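PDZ domain protein (Parabacteroides distasonis, PDB 4L8N) is of unknown function but carries PDZ domains at both ends around a DUF4136 domain, and binds magnesium. Local coordinates at residues 357-368 and 401-411. Sequence-based numbering, arbitrary orientation.
Sequences FSSAYKRFITNT and ASQSSDYLPAF
The phenol oxygen of Tyr-407 is gripped by the amide of Asn-367, whose ND2 donates to OH over 2.8 Å; the bond is bent, and OH lies 27° out of the amide plane. The tyrosine ring lies against the helix, with Asn-367 ND2 at its edge and Phe-364 CA over one face, a CH-pi contact 3.9 Å from the ring centroid, and CB of the same phenylalanine rests 3.6 Å from Tyr-407 CG. Phe-364, whose chi1 of 163° sets CG anti to the backbone nitrogen, turns its ring edge toward that face in an offset edge-to-face pair, while its CE1 reaches Ser-402 CA at 3.4 Å. Helix 354-367 probably belongs to the C-terminal PDZ domain, and the segment leaving helix 395-402 packs against its flank. Were Tyr-407 replaced by an alanine, the Asn-367 amide would probably lose this acceptor and a gap open beside Phe-364. Nearby, Arg-363 NH1 makes a salt bridge to Asp-406 OD1 at 3.0 Å; the side chains cross at about a right angle, guanidinium and carboxylate planes 31° apart. Farther along, Phe-411 points its edge at the face of Phe-357, centroids 5.1 Å apart, and Leu-408 CB meets Phe-357 CD1 at 3.7 Å.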
loop_
_atom_site.group_PDB
_atom_site.type_symbol
_atom_site.label_atom_id
_atom_site.label_comp_id
_atom_site.label_asym_id
_atom_site.label_seq_id
_atom_site.Cartn_x
_atom_site.Cartn_y
_atom_site.Cartn_z
ATOM N N PHE A 357 30.473 -22.377 32.697
ATOM C CA PHE A 357 29.966 -22.823 31.399
ATOM C C PHE A 357 29.678 -21.635 30.504
ATOM O O PHE A 357 30.080 -21.644 29.339
ATOM C CB PHE A 357 28.701 -23.702 31.560
ATOM C CG PHE A 357 28.919 -25.172 31.859
ATOM C CD1 PHE A 357 29.655 -25.978 30.990
ATOM C CD2 PHE A 357 28.320 -25.771 32.961
ATOM C CE1 PHE A 357 29.831 -27.348 31.250
ATOM C CE2 PHE A 357 28.494 -27.142 33.217
ATOM C CZ PHE A 357 29.247 -27.921 32.359
ATOM N N SER A 358 28.989 -20.613 31.051
ATOM C CA SER A 358 28.625 -19.391 30.350
ATOM C C SER A 358 29.867 -18.657 29.823
ATOM O O SER A 358 29.904 -18.330 28.635
ATOM C CB SER A 358 27.808 -18.479 31.254
ATOM O OG SER A 358 27.178 -17.460 30.494
ATOM N N SER A 359 30.889 -18.442 30.679
ATOM C CA SER A 359 32.144 -17.766 30.320
ATOM C C SER A 359 32.939 -18.546 29.259
ATOM O O SER A 359 33.386 -17.951 28.274
ATOM C CB SER A 359 33.014 -17.559 31.558
ATOM O OG SER A 359 32.309 -16.799 32.525
ATOM N N ALA A 360 33.099 -19.874 29.469
ATOM C CA ALA A 360 33.803 -20.795 28.575
ATOM C C ALA A 360 33.195 -20.788 27.155
ATOM O O ALA A 360 33.942 -20.828 26.174
ATOM C CB ALA A 360 33.777 -22.196 29.161
ATOM N N TYR A 361 31.854 -20.671 27.060
ATOM C CA TYR A 361 31.094 -20.612 25.810
ATOM C C TYR A 361 31.335 -19.278 25.089
ATOM O O TYR A 361 31.558 -19.271 23.874
ATOM C CB TYR A 361 29.589 -20.823 26.093
ATOM C CG TYR A 361 28.692 -20.733 24.877
ATOM C CD1 TYR A 361 28.785 -21.665 23.846
ATOM C CD2 TYR A 361 27.720 -19.745 24.778
ATOM C CE1 TYR A 361 27.932 -21.610 22.743
ATOM C CE2 TYR A 361 26.867 -19.677 23.679
ATOM C CZ TYR A 361 26.977 -20.612 22.663
ATOM O OH TYR A 361 26.158 -20.540 21.566
ATOM N N LYS A 362 31.286 -18.154 25.842
ATOM C CA LYS A 362 31.530 -16.793 25.339
ATOM C C LYS A 362 32.950 -16.692 24.765
ATOM O O LYS A 362 33.158 -15.990 23.779
ATOM C CB LYS A 362 31.324 -15.738 26.450
ATOM C CG LYS A 362 29.876 -15.539 26.882
ATOM C CD LYS A 362 29.743 -14.378 27.855
ATOM C CE LYS A 362 28.588 -14.559 28.814
ATOM N NZ LYS A 362 28.988 -15.334 30.023
ATOM N N ARG A 363 33.905 -17.419 25.363
ATOM C CA ARG A 363 35.292 -17.481 24.910
ATOM C C ARG A 363 35.388 -18.186 23.558
ATOM O O ARG A 363 36.143 -17.722 22.702
ATOM C CB ARG A 363 36.173 -18.180 25.941
ATOM C CG ARG A 363 36.644 -17.252 27.048
ATOM C CD ARG A 363 37.467 -18.013 28.055
ATOM N NE ARG A 363 36.703 -18.258 29.280
ATOM C CZ ARG A 363 36.714 -19.406 29.957
ATOM N NH1 ARG A 363 37.434 -20.438 29.523
ATOM N NH2 ARG A 363 35.987 -19.539 31.061
ATOM N N PHE A 364 34.594 -19.280 23.356
ATOM C CA PHE A 364 34.511 -20.056 22.104
ATOM C C PHE A 364 33.958 -19.206 20.946
ATOM O O PHE A 364 34.431 -19.338 19.823
ATOM C CB PHE A 364 33.637 -21.333 22.278
ATOM C CG PHE A 364 33.151 -21.988 20.996
ATOM C CD1 PHE A 364 34.001 -22.789 20.236
ATOM C CD2 PHE A 364 31.852 -21.788 20.539
ATOM C CE1 PHE A 364 33.569 -23.354 19.036
ATOM C CE2 PHE A 364 31.416 -22.368 19.342
ATOM C CZ PHE A 364 32.276 -23.155 18.608
ATOM N N ILE A 365 32.935 -18.389 21.201
ATOM C CA ILE A 365 32.331 -17.587 20.143
ATOM C C ILE A 365 33.315 -16.539 19.671
ATOM O O ILE A 365 33.428 -16.318 18.469
ATOM C CB ILE A 365 30.985 -16.992 20.593
ATOM C CG1 ILE A 365 29.973 -18.132 20.802
ATOM C CG2 ILE A 365 30.455 -15.982 19.578
ATOM C CD1 ILE A 365 29.112 -17.884 21.869
ATOM N N THR A 366 34.052 -15.946 20.619
ATOM C CA THR A 366 35.077 -14.926 20.427
ATOM C C THR A 366 36.192 -15.481 19.520
ATOM O O THR A 366 36.492 -14.911 18.464
ATOM C CB THR A 366 35.604 -14.511 21.844
ATOM O OG1 THR A 366 34.663 -13.633 22.465
ATOM C CG2 THR A 366 36.992 -13.854 21.819
ATOM N N ASN A 367 36.771 -16.612 19.952
ATOM C CA ASN A 367 37.898 -17.292 19.348
ATOM C C ASN A 367 37.580 -18.013 18.022
ATOM O O ASN A 367 38.523 -18.432 17.336
ATOM C CB ASN A 367 38.485 -18.265 20.359
ATOM C CG ASN A 367 39.136 -17.593 21.556
ATOM O OD1 ASN A 367 39.559 -16.430 21.509
ATOM N ND2 ASN A 367 39.233 -18.309 22.664
ATOM N N THR A 368 36.279 -18.124 17.632
ATOM C CA THR A 368 35.910 -18.770 16.368
ATOM C C THR A 368 35.199 -17.804 15.418
ATOM O O THR A 368 34.749 -18.244 14.354
ATOM C CB THR A 368 35.082 -20.041 16.592
ATOM O OG1 THR A 368 33.853 -19.725 17.245
ATOM C CG2 THR A 368 35.836 -21.094 17.358
ATOM N N ALA A 401 38.152 -26.484 17.592
ATOM C CA ALA A 401 37.949 -25.411 18.564
ATOM C C ALA A 401 36.755 -25.711 19.484
ATOM O O ALA A 401 36.885 -25.559 20.690
ATOM C CB ALA A 401 37.740 -24.092 17.851
ATOM N N SER A 402 35.634 -26.215 18.931
ATOM C CA SER A 402 34.424 -26.546 19.684
ATOM C C SER A 402 34.644 -27.593 20.771
ATOM O O SER A 402 33.850 -27.639 21.717
ATOM C CB SER A 402 33.333 -27.052 18.740
ATOM O OG SER A 402 33.473 -28.430 18.425
ATOM N N GLN A 403 35.670 -28.454 20.610
ATOM C CA GLN A 403 35.923 -29.573 21.510
ATOM C C GLN A 403 37.096 -29.325 22.462
ATOM O O GLN A 403 37.507 -30.242 23.180
ATOM C CB GLN A 403 36.126 -30.872 20.699
ATOM C CG GLN A 403 34.884 -31.299 19.886
ATOM C CD GLN A 403 33.629 -31.463 20.729
ATOM O OE1 GLN A 403 33.512 -32.381 21.527
ATOM N NE2 GLN A 403 32.680 -30.561 20.598
ATOM N N SER A 404 37.590 -28.072 22.516
ATOM C CA SER A 404 38.678 -27.679 23.414
ATOM C C SER A 404 38.138 -27.568 24.825
ATOM O O SER A 404 37.188 -26.817 25.062
ATOM C CB SER A 404 39.297 -26.355 22.977
ATOM O OG SER A 404 39.516 -26.309 21.578
ATOM N N SER A 405 38.744 -28.318 25.754
ATOM C CA SER A 405 38.379 -28.391 27.173
ATOM C C SER A 405 38.273 -27.012 27.833
ATOM O O SER A 405 37.471 -26.860 28.762
ATOM C CB SER A 405 39.365 -29.268 27.932
ATOM O OG SER A 405 39.081 -30.629 27.653
ATOM N N ASP A 406 39.016 -26.005 27.307
ATOM C CA ASP A 406 38.992 -24.614 27.769
ATOM C C ASP A 406 37.589 -23.992 27.579
ATOM O O ASP A 406 37.199 -23.113 28.359
ATOM C CB ASP A 406 40.067 -23.775 27.028
ATOM C CG ASP A 406 40.078 -22.269 27.317
ATOM O OD1 ASP A 406 39.865 -21.880 28.494
ATOM O OD2 ASP A 406 40.339 -21.484 26.377
ATOM N N TYR A 407 36.824 -24.455 26.568
ATOM C CA TYR A 407 35.493 -23.896 26.317
ATOM C C TYR A 407 34.367 -24.736 26.966
ATOM O O TYR A 407 33.196 -24.438 26.730
ATOM C CB TYR A 407 35.241 -23.702 24.810
ATOM C CG TYR A 407 36.351 -22.992 24.059
ATOM C CD1 TYR A 407 36.845 -21.765 24.494
ATOM C CD2 TYR A 407 36.871 -23.522 22.885
ATOM C CE1 TYR A 407 37.861 -21.107 23.801
ATOM C CE2 TYR A 407 37.884 -22.876 22.181
ATOM C CZ TYR A 407 38.375 -21.663 22.635
ATOM O OH TYR A 407 39.376 -21.034 21.920
ATOM N N LEU A 408 34.715 -25.708 27.855
ATOM C CA LEU A 408 33.765 -26.592 28.565
ATOM C C LEU A 408 32.629 -27.028 27.597
ATOM O O LEU A 408 31.500 -26.517 27.651
ATOM C CB LEU A 408 33.220 -25.941 29.861
ATOM C CG LEU A 408 34.269 -25.408 30.877
ATOM C CD1 LEU A 408 33.596 -24.755 32.043
ATOM C CD2 LEU A 408 35.232 -26.496 31.353
ATOM N N PRO A 409 32.971 -27.940 26.650
ATOM C CA PRO A 409 32.015 -28.318 25.601
ATOM C C PRO A 409 31.106 -29.512 25.939
ATOM O O PRO A 409 30.651 -30.198 25.021
ATOM C CB PRO A 409 32.945 -28.681 24.431
ATOM C CG PRO A 409 34.384 -28.505 24.943
ATOM C CD PRO A 409 34.272 -28.591 26.406
ATOM N N ALA A 410 30.826 -29.759 27.229
ATOM C CA ALA A 410 29.992 -30.876 27.666
ATOM C C ALA A 410 28.620 -30.899 26.985
ATOM O O ALA A 410 28.179 -31.968 26.544
ATOM C CB ALA A 410 29.817 -30.827 29.169
ATOM N N PHE A 411 27.975 -29.717 26.836
ATOM C CA PHE A 411 26.658 -29.632 26.232
ATOM C C PHE A 411 26.703 -29.623 24.704
ATOM O O PHE A 411 25.646 -29.717 24.078
ATOM C CB PHE A 411 25.897 -28.419 26.768
ATOM C CG PHE A 411 25.524 -28.512 28.235
ATOM C CD1 PHE A 411 24.508 -29.366 28.663
ATOM C CD2 PHE A 411 26.161 -27.716 29.183
ATOM C CE1 PHE A 411 24.162 -29.445 30.015
ATOM C CE2 PHE A 411 25.793 -27.781 30.537
ATOM C CZ PHE A 411 24.797 -28.644 30.939
HETATM O O HOH W 1 30.135 -24.113 27.958
#